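Local atomic coordinates of chitinase (Paenibacillus sp. FPU-7, PDB entry 5GZT), a protein that probably hydrolyses internal beta-1,4 linkages between N-acetylglucosamine units of chitin and chitodextrins, as an endo-acting chitinase of glycoside hydrolase family 18. Residues Asp891-Tyr896 with Ala940-Ala945. Residues are numbered along the deposited sequence; the frame is centred on the assembly and turned at random.
Sequences DLDWEY and AIASAA
Leu892 N donates to Ala940 O at 3.0 Å, continuing the parallel pairing of strands 889-893 and 938-943. Ala942 N reaches Leu892 O at 3.3 Å from well above the carbonyl plane, where no lone pair points. Asp893 OD1 is a second, weak acceptor for that N-H.

Water takes over where the strands part. One water accepts from Trp894 N-H and donates to Leu892 O and Ala942 O; another spans Trp894 O and Ala942 O, so Ala942 O is gripped twice.

Small side chains suit the face carrying the acids. Asp891 carries its carboxyl group over the neighbouring strand because chi1 (174°) sets CG anti to the backbone N; OD1 sits 3.1 Å from Ile941 C. Ala942 CB comes within 3.0 Å of Asp893 OD1, leaving little space for a larger residue. Asp891 OD2 and Asp893 OD1 are 2.4 Å apart, while Ser852 holds Asp891 OD2 and Tyr769 holds Asp893 OD2. Shortening Asp891 to an alanine would probably leave Ser852 without this acceptor and a gap over the Ile941 peptide.

On the other face Leu892 CB stays 4.5 Å from Ile941 CG2, both side chains packing on helix 911-933. Beyond the cis peptide between Glu895 and Tyr896, the tyrosine ring brings CE1 to 3.6 Å from Ala944 CB.

Asp891, Asp893 and Glu895 form the DXDXE signature of family 18, whose glutamate is the general acid in characterised relatives. Buried acid side chains placed against an alanine-rich barrel strand are consistent with a catalytic centre whose acids are set by their neighbours.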
# COMPACT_ATOMS: atom_id res chain seq x y z
N ASP B 891 -18.27 -36.56 31.02
CA ASP B 891 -17.51 -35.79 30.07
C ASP B 891 -16.87 -36.71 29.05
O ASP B 891 -16.36 -37.78 29.45
CB ASP B 891 -16.41 -35.07 30.83
CG ASP B 891 -15.45 -34.32 29.88
OD1 ASP B 891 -15.83 -33.34 29.20
OD2 ASP B 891 -14.26 -34.73 29.91
N LEU B 892 -16.98 -36.40 27.77
CA LEU B 892 -16.35 -37.20 26.71
C LEU B 892 -15.18 -36.46 26.10
O LEU B 892 -15.35 -35.33 25.63
CB LEU B 892 -17.34 -37.52 25.61
CG LEU B 892 -18.60 -38.27 25.95
CD1 LEU B 892 -19.41 -38.61 24.70
CD2 LEU B 892 -18.29 -39.53 26.73
N ASP B 893 -14.03 -37.10 26.05
CA ASP B 893 -12.77 -36.53 25.60
C ASP B 893 -12.27 -37.39 24.46
O ASP B 893 -11.45 -38.24 24.68
CB ASP B 893 -11.65 -36.41 26.72
CG ASP B 893 -12.04 -35.49 27.91
OD1 ASP B 893 -13.12 -34.88 27.79
OD2 ASP B 893 -11.32 -35.30 28.97
N TRP B 894 -12.77 -37.12 23.26
CA TRP B 894 -12.48 -37.88 22.08
C TRP B 894 -11.39 -37.09 21.37
O TRP B 894 -11.60 -35.91 21.00
CB TRP B 894 -13.72 -37.96 21.27
CG TRP B 894 -13.60 -38.73 19.96
CD1 TRP B 894 -12.42 -39.13 19.27
CD2 TRP B 894 -14.68 -39.06 19.08
NE1 TRP B 894 -12.79 -39.74 18.08
CE2 TRP B 894 -14.14 -39.71 17.95
CE3 TRP B 894 -16.06 -38.93 19.19
CZ2 TRP B 894 -14.94 -40.24 16.95
CZ3 TRP B 894 -16.88 -39.42 18.15
CH2 TRP B 894 -16.29 -40.09 17.06
N GLU B 895 -10.21 -37.71 21.23
CA GLU B 895 -9.02 -37.00 20.75
C GLU B 895 -8.49 -37.65 19.48
O GLU B 895 -7.55 -38.47 19.58
CB GLU B 895 -7.93 -36.95 21.84
CG GLU B 895 -8.45 -36.17 23.04
CD GLU B 895 -7.40 -35.87 24.11
OE1 GLU B 895 -6.22 -35.94 23.82
OE2 GLU B 895 -7.77 -35.48 25.22
N TYR B 896 -9.06 -37.35 18.31
CA TYR B 896 -10.07 -36.35 18.02
C TYR B 896 -10.82 -36.91 16.84
O TYR B 896 -10.24 -37.68 16.06
CB TYR B 896 -9.44 -35.00 17.59
CG TYR B 896 -8.49 -34.44 18.63
CD1 TYR B 896 -8.99 -33.77 19.78
CD2 TYR B 896 -7.11 -34.60 18.53
CE1 TYR B 896 -8.12 -33.26 20.76
CE2 TYR B 896 -6.24 -34.10 19.52
CZ TYR B 896 -6.76 -33.42 20.61
OH TYR B 896 -5.96 -32.96 21.57
N ALA B 940 -20.61 -33.03 29.20
CA ALA B 940 -19.69 -32.05 28.69
C ALA B 940 -18.72 -32.77 27.77
O ALA B 940 -18.75 -33.98 27.71
CB ALA B 940 -18.94 -31.42 29.85
N ILE B 941 -17.92 -32.02 27.04
CA ILE B 941 -16.78 -32.56 26.35
C ILE B 941 -15.58 -31.71 26.63
O ILE B 941 -15.71 -30.58 27.15
CB ILE B 941 -16.93 -32.54 24.83
CG1 ILE B 941 -17.06 -31.08 24.30
CG2 ILE B 941 -18.19 -33.27 24.47
CD1 ILE B 941 -17.16 -31.08 22.74
N ALA B 942 -14.43 -32.29 26.37
CA ALA B 942 -13.18 -31.53 26.19
C ALA B 942 -12.96 -31.40 24.74
O ALA B 942 -13.14 -32.36 24.03
CB ALA B 942 -12.01 -32.24 26.76
N SER B 943 -12.51 -30.22 24.29
CA SER B 943 -12.37 -29.88 22.89
C SER B 943 -11.05 -29.16 22.62
O SER B 943 -10.36 -28.66 23.53
CB SER B 943 -13.58 -29.06 22.42
OG SER B 943 -13.68 -27.82 23.12
N ALA B 944 -10.64 -29.15 21.35
CA ALA B 944 -9.32 -28.70 20.95
C ALA B 944 -9.37 -27.33 20.22
O ALA B 944 -10.44 -26.85 19.77
CB ALA B 944 -8.60 -29.76 20.12
N ALA B 945 -8.19 -26.76 20.11
CA ALA B 945 -7.98 -25.38 19.61
C ALA B 945 -7.83 -25.26 18.11
O ALA B 945 -8.16 -24.23 17.55
CB ALA B 945 -6.77 -24.76 20.31
O HOH W 1 -14.48 -34.71 23.15
O HOH W 2 -10.80 -33.38 22.75